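Local coordinates for protein transcriptional regulator (Thermus thermophilus, PDB 2H0A) that probably represses or otherwise controls transcription as a CcpA-like regulator, with a two-lobed core related to periplasmic binding proteins that in relatives senses a small effector, at residues 12-17 against 60-65; 110-115 against 271-276; 121-126 against 159-164. All blocks are in the same frame, centred on the assembly; numbering follows the deposited sequence.

Contact 1: 12-17 against 60-65; sequences EFYRRL and ILASYD
The Tyr14 ring turns its edge to strand 58-62 and the turn after it: Ala62 CB and Ser63 OG both lie near the plane at its rim. One face of the ring carries Phe13 CD2, 3.6 Å above the plane and offset toward the rim. The Phe13 ring also meets Ser63 edge-on, its CE2 lying 3.6 Å from Ser63 OG. Because CG of Tyr14 stands anti to the carbonyl carbon (chi1 -64°), the phenol reaches out to Ser63, where Tyr14 OH donates a hydrogen bond to Ser63 OG at 2.6 Å. That serine oxygen is also bonded to Asp85 OD2, so a small hydroxyl, bonded to both Tyr14 and Asp85, suits this place. A phenylalanine in place of Tyr14 would probably leave Ser63 OG without its donor from the helix and open a small gap beside the Tyr64 ring, which Tyr14 OH now approaches. Beside the ring, Leu17 CD2 rests on Ala62 CB at 3.8 Å, and the short alanine lets helix and strand come close. Helix 12-25 thus packs on the parallel sheet of a Rossmann-like lobe, where strand 58-62 pairs with 2-6 and 81-84, while helix 233-248 borders Phe13 and Leu17 through Val233 and Ile60 through Leu244.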
ATOM      1  N   GLU A  12       0.569   5.072   8.929  1.00 50.94           N
ATOM      2  CA  GLU A  12       0.305   5.876  10.117  1.00 48.25           C
ATOM      3  C   GLU A  12       1.578   6.065  10.947  1.00 46.82           C
ATOM      4  O   GLU A  12       1.714   7.039  11.683  1.00 45.17           O
ATOM      5  CB  GLU A  12      -0.783   5.218  10.969  1.00 48.72           C
ATOM      6  CG  GLU A  12      -1.014   5.887  12.313  1.00 51.53           C
ATOM      7  CD  GLU A  12      -1.677   7.248  12.199  1.00 54.08           C
ATOM      8  OE1 GLU A  12      -1.448   7.941  11.185  1.00 55.84           O
ATOM      9  OE2 GLU A  12      -2.417   7.632  13.132  1.00 54.67           O
ATOM     10  N   PHE A  13       2.513   5.129  10.806  1.00 45.84           N
ATOM     11  CA  PHE A  13       3.770   5.169  11.540  1.00 44.99           C
ATOM     12  C   PHE A  13       4.601   6.366  11.121  1.00 46.03           C
ATOM     13  O   PHE A  13       5.336   6.943  11.927  1.00 47.01           O
ATOM     14  CB  PHE A  13       4.562   3.885  11.293  1.00 43.35           C
ATOM     15  CG  PHE A  13       5.911   3.854  11.968  1.00 41.72           C
ATOM     16  CD1 PHE A  13       6.020   3.635  13.335  1.00 38.92           C
ATOM     17  CD2 PHE A  13       7.079   4.033  11.227  1.00 40.13           C
ATOM     18  CE1 PHE A  13       7.272   3.589  13.952  1.00 37.34           C
ATOM     19  CE2 PHE A  13       8.332   3.986  11.842  1.00 38.67           C
ATOM     20  CZ  PHE A  13       8.425   3.765  13.203  1.00 35.86           C
ATOM     21  N   TYR A  14       4.491   6.740   9.855  1.00 46.69           N
ATOM     22  CA  TYR A  14       5.249   7.871   9.366  1.00 47.69           C
ATOM     23  C   TYR A  14       4.501   9.159   9.624  1.00 47.55           C
ATOM     24  O   TYR A  14       5.113  10.214   9.763  1.00 48.84           O
ATOM     25  CB  TYR A  14       5.572   7.676   7.887  1.00 50.84           C
ATOM     26  CG  TYR A  14       6.459   6.473   7.701  1.00 56.88           C
ATOM     27  CD1 TYR A  14       7.804   6.516   8.073  1.00 58.99           C
ATOM     28  CD2 TYR A  14       5.924   5.250   7.305  1.00 60.10           C
ATOM     29  CE1 TYR A  14       8.588   5.368   8.072  1.00 62.29           C
ATOM     30  CE2 TYR A  14       6.697   4.093   7.300  1.00 63.85           C
ATOM     31  CZ  TYR A  14       8.029   4.157   7.691  1.00 64.89           C
ATOM     32  OH  TYR A  14       8.776   3.000   7.738  1.00 67.08           O
ATOM     33  N   ARG A  15       3.180   9.088   9.714  1.00 46.60           N
ATOM     34  CA  ARG A  15       2.437  10.306   9.986  1.00 46.09           C
ATOM     35  C   ARG A  15       2.829  10.744  11.387  1.00 45.95           C
ATOM     36  O   ARG A  15       3.195  11.899  11.604  1.00 46.54           O
ATOM     37  CB  ARG A  15       0.923  10.082   9.929  1.00 45.47           C
ATOM     38  CG  ARG A  15       0.136  11.376  10.110  1.00 45.69           C
ATOM     39  CD  ARG A  15      -1.342  11.156  10.409  1.00 45.98           C
ATOM     40  NE  ARG A  15      -1.569  10.606  11.744  1.00 48.24           N
ATOM     41  CZ  ARG A  15      -1.249  11.224  12.877  1.00 49.58           C
ATOM     42  NH1 ARG A  15      -0.684  12.423  12.855  1.00 50.12           N
ATOM     43  NH2 ARG A  15      -1.486  10.636  14.039  1.00 51.27           N
ATOM     44  N   ARG A  16       2.767   9.806  12.331  1.00 45.12           N
ATOM     45  CA  ARG A  16       3.110  10.083  13.727  1.00 43.93           C
ATOM     46  C   ARG A  16       4.565  10.488  13.892  1.00 43.00           C
ATOM     47  O   ARG A  16       4.887  11.317  14.738  1.00 43.18           O
ATOM     48  CB  ARG A  16       2.848   8.857  14.599  1.00 41.98           C
ATOM     49  CG  ARG A  16       1.422   8.351  14.565  1.00 42.81           C
ATOM     50  CD  ARG A  16       1.340   7.006  15.264  1.00 43.14           C
ATOM     51  NE  ARG A  16       1.733   7.110  16.664  1.00 44.24           N
ATOM     52  CZ  ARG A  16       2.002   6.073  17.451  1.00 42.40           C
ATOM     53  NH1 ARG A  16       1.919   4.837  16.977  1.00 40.33           N
ATOM     54  NH2 ARG A  16       2.358   6.278  18.709  1.00 40.09           N
ATOM     55  N   LEU A  17       5.433   9.894  13.081  1.00 42.71           N
ATOM     56  CA  LEU A  17       6.864  10.166  13.134  1.00 41.96           C
ATOM     57  C   LEU A  17       7.145  11.614  12.774  1.00 41.71           C
ATOM     58  O   LEU A  17       7.914  12.292  13.448  1.00 41.41           O
ATOM     59  CB  LEU A  17       7.605   9.241  12.169  1.00 42.13           C
ATOM     60  CG  LEU A  17       9.069   8.951  12.501  1.00 44.10           C
ATOM     61  CD1 LEU A  17       9.135   8.158  13.803  1.00 45.02           C
ATOM     62  CD2 LEU A  17       9.714   8.160  11.381  1.00 43.98           C
ATOM     63  N   ILE A  60      16.934  13.840   8.001  1.00 60.26           N
ATOM     64  CA  ILE A  60      16.422  12.845   8.940  1.00 59.16           C
ATOM     65  C   ILE A  60      15.979  11.633   8.123  1.00 58.92           C
ATOM     66  O   ILE A  60      15.002  11.706   7.383  1.00 58.87           O
ATOM     67  CB  ILE A  60      15.210  13.397   9.733  1.00 58.38           C
ATOM     68  CG1 ILE A  60      15.654  14.582  10.600  1.00 57.43           C
ATOM     69  CG2 ILE A  60      14.582  12.286  10.577  1.00 57.19           C
ATOM     70  CD1 ILE A  60      14.537  15.243  11.369  1.00 54.90           C
ATOM     71  N   LEU A  61      16.700  10.524   8.251  1.00 58.87           N
ATOM     72  CA  LEU A  61      16.372   9.315   7.500  1.00 59.54           C
ATOM     73  C   LEU A  61      15.511   8.369   8.323  1.00 59.73           C
ATOM     74  O   LEU A  61      15.880   7.998   9.431  1.00 60.56           O
ATOM     75  CB  LEU A  61      17.650   8.596   7.079  1.00 59.82           C
ATOM     76  CG  LEU A  61      17.661   8.015   5.663  1.00 60.76           C
ATOM     77  CD1 LEU A  61      18.891   7.133   5.498  1.00 60.92           C
ATOM     78  CD2 LEU A  61      16.389   7.210   5.398  1.00 60.91           C
ATOM     79  N   ALA A  62      14.373   7.960   7.768  1.00 60.31           N
ATOM     80  CA  ALA A  62      13.453   7.079   8.482  1.00 60.11           C
ATOM     81  C   ALA A  62      13.402   5.609   8.040  1.00 60.61           C
ATOM     82  O   ALA A  62      13.432   5.292   6.851  1.00 59.90           O
ATOM     83  CB  ALA A  62      12.049   7.678   8.441  1.00 57.96           C
ATOM     84  N   SER A  63      13.326   4.733   9.041  1.00 62.79           N
ATOM     85  CA  SER A  63      13.217   3.281   8.888  1.00 63.32           C
ATOM     86  C   SER A  63      14.213   2.539   8.017  1.00 65.62           C
ATOM     87  O   SER A  63      14.479   1.372   8.266  1.00 64.30           O
ATOM     88  CB  SER A  63      11.809   2.924   8.426  1.00 61.44           C
ATOM     89  OG  SER A  63      10.845   3.428   9.330  1.00 57.84           O
ATOM     90  N   TYR A  64      14.767   3.187   7.000  1.00 69.99           N
ATOM     91  CA  TYR A  64      15.719   2.500   6.126  1.00 74.53           C
ATOM     92  C   TYR A  64      17.123   3.066   6.197  1.00 77.06           C
ATOM     93  O   TYR A  64      17.329   4.273   6.088  1.00 77.56           O
ATOM     94  CB  TYR A  64      15.183   2.488   4.700  1.00 76.06           C
ATOM     95  CG  TYR A  64      13.854   1.780   4.642  1.00 78.40           C
ATOM     96  CD1 TYR A  64      12.672   2.435   4.991  1.00 78.75           C
ATOM     97  CD2 TYR A  64      13.787   0.425   4.327  1.00 79.34           C
ATOM     98  CE1 TYR A  64      11.450   1.750   5.032  1.00 79.14           C
ATOM     99  CE2 TYR A  64      12.583  -0.268   4.367  1.00 79.12           C
ATOM    100  CZ  TYR A  64      11.415   0.395   4.720  1.00 79.21           C
ATOM    101  OH  TYR A  64      10.225  -0.300   4.775  1.00 78.07           O
ATOM    102  N   ASP A  65      18.090   2.171   6.360  1.00 80.53           N
ATOM    103  CA  ASP A  65      19.475   2.572   6.549  1.00 84.89           C
ATOM    104  C   ASP A  65      20.405   3.054   5.436  1.00 87.92           C
ATOM    105  O   ASP A  65      20.276   4.170   4.941  1.00 89.21           O
ATOM    106  CB  ASP A  65      20.204   1.487   7.358  1.00 83.57           C
ATOM    107  CG  ASP A  65      21.648   1.857   7.654  1.00 82.87           C
ATOM    108  OD1 ASP A  65      21.940   3.066   7.782  1.00 80.67           O
ATOM    109  OD2 ASP A  65      22.487   0.940   7.759  1.00 83.27           O
TER

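Contact 2: 110-115 against 271-276; sequences ARFPGP and GTPPAA
Phe112 and Pro273 bring two irregular segments together with their CA atoms 5.2 Å apart, the touching parts running nearly at right angles (96°). Pro273 is the centre of the contact and is met by two flat groups. Its CA lies over one face of the Phe112 ring, 3.7 Å from the ring centroid and 25° off the normal, a CH-pi contact in which a polarised C-H of the backbone points to the aromatic cloud. Pro273 CD continues this packing toward Phe112 CZ at 3.7 Å, and Gly271 O comes to the edge of the same ring. The guanidinium of Arg111 lays one face over Pro273 CG, with CG to NH2 at 3.4 Å. A bend at chi3 (59°) lets the arginine run alongside the proline in the same direction, so a long chain with a flat end suits this exposed margin.

In the fold, this is where the C-terminal tail, which follows strand 257-265, lies against the loop that leads from helix 99-109 into strand 116-121 of the second Rossmann-like lobe. Tyr108 meets the Phe112 ring edge-to-face, and Arg150 binds the carbonyls of Ala110 and Phe112 and so ties the loop to the rest of the lobe.

Polar linkage between the segments goes through a water that donates to Arg111 O at 3.0 Å and to Pro274 O at 2.7 Å. The peptide bond before Pro274 is cis, a form to which proline is well suited, and it turns the tail sharply just past the aromatic ring. Gly271, before it, has backbone angles at which a beta carbon would collide with the preceding carbonyl oxygen.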
ATOM      1  N   ALA A 110       0.909 -15.338  26.928  1.00 39.34           N
ATOM      2  CA  ALA A 110       1.186 -16.588  27.610  1.00 39.28           C
ATOM      3  C   ALA A 110       0.348 -16.742  28.877  1.00 40.79           C
ATOM      4  O   ALA A 110       0.436 -17.751  29.563  1.00 43.40           O
ATOM      5  CB  ALA A 110       2.654 -16.651  27.960  1.00 36.20           C
ATOM      6  N   ARG A 111      -0.474 -15.753  29.187  1.00 41.37           N
ATOM      7  CA  ARG A 111      -1.277 -15.815  30.396  1.00 41.99           C
ATOM      8  C   ARG A 111      -2.736 -16.122  30.100  1.00 42.95           C
ATOM      9  O   ARG A 111      -3.587 -16.014  30.982  1.00 43.05           O
ATOM     10  CB  ARG A 111      -1.174 -14.485  31.139  1.00 43.68           C
ATOM     11  CG  ARG A 111       0.254 -13.974  31.311  1.00 46.92           C
ATOM     12  CD  ARG A 111       0.265 -12.581  31.903  1.00 50.18           C
ATOM     13  NE  ARG A 111      -0.405 -12.572  33.197  1.00 55.52           N
ATOM     14  CZ  ARG A 111      -0.916 -11.491  33.774  1.00 57.15           C
ATOM     15  NH1 ARG A 111      -0.835 -10.313  33.171  1.00 56.89           N
ATOM     16  NH2 ARG A 111      -1.519 -11.596  34.952  1.00 59.07           N
ATOM     17  N   PHE A 112      -3.019 -16.517  28.861  1.00 44.05           N
ATOM     18  CA  PHE A 112      -4.389 -16.816  28.445  1.00 42.99           C
ATOM     19  C   PHE A 112      -4.619 -18.225  27.909  1.00 42.68           C
ATOM     20  O   PHE A 112      -3.708 -18.876  27.404  1.00 41.15           O
ATOM     21  CB  PHE A 112      -4.847 -15.828  27.365  1.00 43.18           C
ATOM     22  CG  PHE A 112      -4.779 -14.394  27.781  1.00 42.68           C
ATOM     23  CD1 PHE A 112      -3.553 -13.743  27.892  1.00 43.50           C
ATOM     24  CD2 PHE A 112      -5.943 -13.692  28.061  1.00 40.99           C
ATOM     25  CE1 PHE A 112      -3.488 -12.408  28.277  1.00 43.99           C
ATOM     26  CE2 PHE A 112      -5.897 -12.362  28.444  1.00 42.52           C
ATOM     27  CZ  PHE A 112      -4.663 -11.712  28.553  1.00 43.40           C
ATOM     28  N   PRO A 113      -5.860 -18.711  28.019  1.00 43.76           N
ATOM     29  CA  PRO A 113      -6.265 -20.040  27.548  1.00 44.13           C
ATOM     30  C   PRO A 113      -6.314 -20.088  26.011  1.00 44.89           C
ATOM     31  O   PRO A 113      -6.436 -19.049  25.353  1.00 45.24           O
ATOM     32  CB  PRO A 113      -7.653 -20.213  28.164  1.00 43.56           C
ATOM     33  CG  PRO A 113      -7.595 -19.359  29.389  1.00 42.28           C
ATOM     34  CD  PRO A 113      -6.888 -18.137  28.905  1.00 42.90           C
ATOM     35  N   GLY A 114      -6.221 -21.288  25.443  1.00 44.06           N
ATOM     36  CA  GLY A 114      -6.270 -21.425  23.999  1.00 42.96           C
ATOM     37  C   GLY A 114      -4.929 -21.179  23.336  1.00 42.96           C
ATOM     38  O   GLY A 114      -4.133 -20.386  23.842  1.00 43.64           O
ATOM     39  N   PRO A 115      -4.652 -21.835  22.191  1.00 41.46           N
ATOM     40  CA  PRO A 115      -3.404 -21.715  21.426  1.00 39.89           C
ATOM     41  C   PRO A 115      -3.070 -20.294  20.985  1.00 38.43           C
ATOM     42  O   PRO A 115      -3.943 -19.512  20.625  1.00 38.69           O
ATOM     43  CB  PRO A 115      -3.641 -22.641  20.242  1.00 39.86           C
ATOM     44  CG  PRO A 115      -5.116 -22.517  20.038  1.00 41.64           C
ATOM     45  CD  PRO A 115      -5.636 -22.628  21.437  1.00 40.43           C
ATOM     46  N   GLY A 271      -8.686  -8.104  27.245  1.00 59.04           N
ATOM     47  CA  GLY A 271      -9.255  -8.340  28.559  1.00 63.57           C
ATOM     48  C   GLY A 271      -8.260  -8.698  29.652  1.00 67.51           C
ATOM     49  O   GLY A 271      -7.090  -8.304  29.608  1.00 67.74           O
ATOM     50  N   THR A 272      -8.736  -9.451  30.645  1.00 70.61           N
ATOM     51  CA  THR A 272      -7.916  -9.889  31.777  1.00 74.02           C
ATOM     52  C   THR A 272      -7.533 -11.356  31.648  1.00 76.64           C
ATOM     53  O   THR A 272      -8.390 -12.202  31.385  1.00 77.63           O
ATOM     54  CB  THR A 272      -8.665  -9.703  33.091  1.00 73.61           C
ATOM     55  OG1 THR A 272      -9.006  -8.319  33.249  1.00 73.21           O
ATOM     56  CG2 THR A 272      -7.805 -10.147  34.258  1.00 74.52           C
ATOM     57  N   PRO A 273      -6.236 -11.674  31.848  1.00 79.13           N
ATOM     58  CA  PRO A 273      -5.657 -13.019  31.763  1.00 82.03           C
ATOM     59  C   PRO A 273      -6.591 -14.219  32.014  1.00 85.48           C
ATOM     60  O   PRO A 273      -6.833 -15.018  31.109  1.00 86.05           O
ATOM     61  CB  PRO A 273      -4.474 -12.963  32.740  1.00 81.01           C
ATOM     62  CG  PRO A 273      -4.209 -11.450  32.959  1.00 79.51           C
ATOM     63  CD  PRO A 273      -5.177 -10.686  32.103  1.00 78.14           C
ATOM     64  N   PRO A 274      -7.115 -14.383  33.242  1.00 88.06           N
ATOM     65  CA  PRO A 274      -6.962 -13.608  34.472  1.00 90.23           C
ATOM     66  C   PRO A 274      -6.170 -14.437  35.478  1.00 92.43           C
ATOM     67  O   PRO A 274      -5.089 -14.931  35.184  1.00 92.52           O
ATOM     68  CB  PRO A 274      -8.406 -13.430  34.909  1.00 89.90           C
ATOM     69  CG  PRO A 274      -8.886 -14.855  34.715  1.00 89.16           C
ATOM     70  CD  PRO A 274      -8.321 -15.228  33.344  1.00 88.97           C
ATOM     71  N   ALA A 275      -6.761 -14.641  36.646  1.00 94.88           N
ATOM     72  CA  ALA A 275      -6.112 -15.416  37.693  1.00 96.74           C
ATOM     73  C   ALA A 275      -6.664 -16.848  37.726  1.00 98.16           C
ATOM     74  O   ALA A 275      -7.846 -17.080  37.440  1.00 98.58           O
ATOM     75  N   ALA A 276      -5.789 -17.803  38.053  1.00 99.38           N
ATOM     76  CA  ALA A 276      -6.137 -19.229  38.126  1.00 99.87           C
ATOM     77  C   ALA A 276      -7.115 -19.534  39.255  1.00100.20           C
ATOM     78  O   ALA A 276      -7.523 -18.592  39.963  1.00100.28           O
ATOM     79  CB  ALA A 276      -4.866 -20.074  38.298  1.00 99.55           C
ATOM     80  OXT ALA A 276      -7.480 -20.715  39.422  1.00100.34           O
TER
HETATM   81  O   HOH W   1      -2.769 -15.391  33.803  1.00 66.43           O

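Contact 3: 121-126 against 159-164; sequences VEEEPD and ITRHSQ
Glu123 and Arg161 form the tight side of this contact, together with the backbone of His162. A bent chain (chi2 -53°) turns the Glu123 carboxylate back over the neighbouring segment. Its OE1 takes Arg161 NH2 at 2.9 Å on the syn lone pair, nearly in the guanidinium plane, although the two planes stand 61° apart. OE2 receives His162 N at 3.1 Å on its anti lone pair, a nearly straight bond (168°). One acid thus satisfies both a charged side chain and a backbone amide, which a neutral residue could not do as fully.

Next to it along the chain, Val121 pairs with Thr160 in parallel, and Glu122 N bonds Thr160 O at 2.7 Å. These are the ends of strands 116-121 and 157-160, neighbours joined by helix 133-147 in a beta-alpha-beta unit, the second strand being outermost in the chain's sheet. Val121 CG1 packs on His162 CB at 3.6 Å, and Ser163 then N-caps the next helix, its OG bonding Gly166 N.

The other side faces solvent: the aliphatic part of exposed Glu122 lies alongside exposed Ile159, pointing the same way. Arg161 NH1 also makes a long, weak ion pair with Glu165 of the second subunit.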
ATOM      1  N   VAL A 121       4.485  -9.743   9.318  1.00 54.14           N
ATOM      2  CA  VAL A 121       4.368  -8.894   8.141  1.00 59.60           C
ATOM      3  C   VAL A 121       5.557  -9.094   7.204  1.00 64.64           C
ATOM      4  O   VAL A 121       6.715  -9.002   7.618  1.00 65.08           O
ATOM      5  CB  VAL A 121       4.271  -7.415   8.538  1.00 58.68           C
ATOM      6  CG1 VAL A 121       4.129  -6.552   7.299  1.00 58.36           C
ATOM      7  CG2 VAL A 121       3.087  -7.215   9.474  1.00 57.99           C
ATOM      8  N   GLU A 122       5.249  -9.365   5.938  1.00 70.09           N
ATOM      9  CA  GLU A 122       6.260  -9.614   4.919  1.00 74.78           C
ATOM     10  C   GLU A 122       6.160  -8.630   3.754  1.00 77.87           C
ATOM     11  O   GLU A 122       5.457  -8.882   2.774  1.00 78.66           O
ATOM     12  CB  GLU A 122       6.101 -11.049   4.397  1.00 76.08           C
ATOM     13  CG  GLU A 122       7.152 -11.505   3.392  1.00 78.94           C
ATOM     14  CD  GLU A 122       8.505 -11.757   4.028  1.00 80.35           C
ATOM     15  OE1 GLU A 122       8.579 -12.575   4.972  1.00 81.24           O
ATOM     16  OE2 GLU A 122       9.496 -11.141   3.581  1.00 81.71           O
ATOM     17  N   GLU A 123       6.860  -7.506   3.865  1.00 81.57           N
ATOM     18  CA  GLU A 123       6.864  -6.507   2.802  1.00 85.27           C
ATOM     19  C   GLU A 123       8.198  -6.550   2.065  1.00 87.38           C
ATOM     20  O   GLU A 123       9.261  -6.456   2.686  1.00 87.39           O
ATOM     21  CB  GLU A 123       6.640  -5.106   3.369  1.00 85.99           C
ATOM     22  CG  GLU A 123       5.212  -4.831   3.804  1.00 87.43           C
ATOM     23  CD  GLU A 123       4.204  -5.119   2.708  1.00 88.38           C
ATOM     24  OE1 GLU A 123       4.554  -4.966   1.518  1.00 88.87           O
ATOM     25  OE2 GLU A 123       3.056  -5.488   3.040  1.00 88.31           O
ATOM     26  N   GLU A 124       8.128  -6.694   0.743  1.00 90.14           N
ATOM     27  CA  GLU A 124       9.313  -6.768  -0.111  1.00 92.73           C
ATOM     28  C   GLU A 124      10.470  -5.873   0.345  1.00 94.15           C
ATOM     29  O   GLU A 124      11.622  -6.307   0.353  1.00 94.32           O
ATOM     30  CB  GLU A 124       8.922  -6.452  -1.562  1.00 93.01           C
ATOM     31  CG  GLU A 124      10.080  -6.424  -2.544  1.00 93.98           C
ATOM     32  CD  GLU A 124      10.780  -5.083  -2.578  1.00 94.64           C
ATOM     33  OE1 GLU A 124      10.119  -4.076  -2.917  1.00 94.43           O
ATOM     34  OE2 GLU A 124      11.989  -5.037  -2.266  1.00 94.68           O
ATOM     35  N   PRO A 125      10.183  -4.611   0.720  1.00 95.24           N
ATOM     36  CA  PRO A 125      11.240  -3.700   1.175  1.00 96.06           C
ATOM     37  C   PRO A 125      11.751  -4.046   2.575  1.00 97.22           C
ATOM     38  O   PRO A 125      11.235  -3.551   3.574  1.00 97.89           O
ATOM     39  CB  PRO A 125      10.556  -2.333   1.144  1.00 95.38           C
ATOM     40  CG  PRO A 125       9.519  -2.494   0.084  1.00 95.26           C
ATOM     41  CD  PRO A 125       8.961  -3.853   0.404  1.00 95.24           C
ATOM     42  N   ASP A 126      12.765  -4.900   2.639  1.00 98.64           N
ATOM     43  CA  ASP A 126      13.346  -5.306   3.914  1.00 99.74           C
ATOM     44  C   ASP A 126      14.837  -4.970   3.926  1.00100.30           C
ATOM     45  O   ASP A 126      15.576  -5.371   4.831  1.00100.27           O
ATOM     46  CB  ASP A 126      13.149  -6.811   4.133  1.00100.02           C
ATOM     47  CG  ASP A 126      13.741  -7.650   3.013  1.00100.32           C
ATOM     48  OD1 ASP A 126      13.190  -7.630   1.891  1.00100.02           O
ATOM     49  OD2 ASP A 126      14.764  -8.327   3.256  1.00100.32           O
ATOM     50  N   ILE A 159       2.111 -15.615   7.616  1.00 41.63           N
ATOM     51  CA  ILE A 159       2.842 -14.540   6.975  1.00 41.80           C
ATOM     52  C   ILE A 159       1.928 -13.859   5.960  1.00 41.65           C
ATOM     53  O   ILE A 159       1.233 -14.527   5.188  1.00 42.14           O
ATOM     54  CB  ILE A 159       4.102 -15.090   6.268  1.00 42.02           C
ATOM     55  CG1 ILE A 159       4.906 -15.951   7.251  1.00 41.06           C
ATOM     56  CG2 ILE A 159       4.956 -13.939   5.754  1.00 40.67           C
ATOM     57  CD1 ILE A 159       6.063 -16.696   6.626  1.00 37.96           C
ATOM     58  N   THR A 160       1.925 -12.531   5.966  1.00 41.48           N
ATOM     59  CA  THR A 160       1.089 -11.775   5.042  1.00 40.76           C
ATOM     60  C   THR A 160       1.551 -10.322   4.904  1.00 39.83           C
ATOM     61  O   THR A 160       2.634  -9.967   5.356  1.00 37.93           O
ATOM     62  CB  THR A 160      -0.404 -11.836   5.485  1.00 40.88           C
ATOM     63  OG1 THR A 160      -1.215 -11.143   4.533  1.00 41.40           O
ATOM     64  CG2 THR A 160      -0.596 -11.225   6.864  1.00 39.93           C
ATOM     65  N   ARG A 161       0.733  -9.487   4.269  1.00 40.39           N
ATOM     66  CA  ARG A 161       1.078  -8.083   4.064  1.00 40.90           C
ATOM     67  C   ARG A 161       0.533  -7.220   5.192  1.00 39.95           C
ATOM     68  O   ARG A 161      -0.330  -7.649   5.958  1.00 37.22           O
ATOM     69  CB  ARG A 161       0.512  -7.575   2.737  1.00 43.95           C
ATOM     70  CG  ARG A 161       0.626  -8.535   1.556  1.00 49.20           C
ATOM     71  CD  ARG A 161       1.997  -8.538   0.919  1.00 53.60           C
ATOM     72  NE  ARG A 161       2.464  -7.193   0.597  1.00 61.26           N
ATOM     73  CZ  ARG A 161       1.783  -6.294  -0.113  1.00 64.13           C
ATOM     74  NH1 ARG A 161       0.581  -6.589  -0.589  1.00 65.81           N
ATOM     75  NH2 ARG A 161       2.308  -5.095  -0.349  1.00 63.96           N
ATOM     76  N   HIS A 162       1.042  -5.994   5.276  1.00 39.49           N
ATOM     77  CA  HIS A 162       0.632  -5.050   6.305  1.00 39.61           C
ATOM     78  C   HIS A 162      -0.698  -4.397   5.936  1.00 39.98           C
ATOM     79  O   HIS A 162      -0.743  -3.268   5.471  1.00 40.84           O
ATOM     80  CB  HIS A 162       1.736  -4.002   6.501  1.00 37.68           C
ATOM     81  CG  HIS A 162       1.414  -2.951   7.523  1.00 39.99           C
ATOM     82  ND1 HIS A 162       0.991  -1.686   7.182  1.00 40.31           N
ATOM     83  CD2 HIS A 162       1.463  -2.981   8.877  1.00 40.89           C
ATOM     84  CE1 HIS A 162       0.792  -0.977   8.281  1.00 40.01           C
ATOM     85  NE2 HIS A 162       1.071  -1.739   9.321  1.00 40.81           N
ATOM     86  N   SER A 163      -1.786  -5.130   6.152  1.00 41.07           N
ATOM     87  CA  SER A 163      -3.131  -4.642   5.846  1.00 40.61           C
ATOM     88  C   SER A 163      -4.163  -5.329   6.719  1.00 40.19           C
ATOM     89  O   SER A 163      -3.873  -6.317   7.401  1.00 39.85           O
ATOM     90  CB  SER A 163      -3.493  -4.913   4.383  1.00 41.74           C
ATOM     91  OG  SER A 163      -3.662  -6.303   4.139  1.00 42.10           O
ATOM     92  N   GLN A 164      -5.380  -4.803   6.679  1.00 39.37           N
ATOM     93  CA  GLN A 164      -6.465  -5.367   7.449  1.00 38.39           C
ATOM     94  C   GLN A 164      -6.904  -6.659   6.783  1.00 37.73           C
ATOM     95  O   GLN A 164      -7.360  -7.591   7.445  1.00 36.48           O
ATOM     96  CB  GLN A 164      -7.634  -4.399   7.500  1.00 39.20           C
ATOM     97  CG  GLN A 164      -7.262  -2.997   7.906  1.00 41.24           C
ATOM     98  CD  GLN A 164      -8.468  -2.204   8.360  1.00 43.29           C
ATOM     99  OE1 GLN A 164      -8.423  -0.979   8.430  1.00 43.78           O
ATOM    100  NE2 GLN A 164      -9.557  -2.907   8.686  1.00 43.58           N
TER

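In the fold
Along the chain, contact 1 is complete before contact 2 opens, and contact 3 is nested within the span that contact 2 closes. Contacts 1 and 3 have centres about 17 Å apart and meet where Tyr64 OH packs on Pro125 O at 3.6 Å. They belong to different lobes: strand 58-62 lies in the half of the sheet formed by the early strands, strands 116-121 and 157-160 in the other. Their touch probably lies beside the cleft between the lobes, where relatives bind effectors. Contact 2, about 34 Å from contact 1 and 28 Å from contact 3 between centres, lies at the opposite end of strand 116-121 from contact 3, where the C-terminal tail meets the loop before that strand.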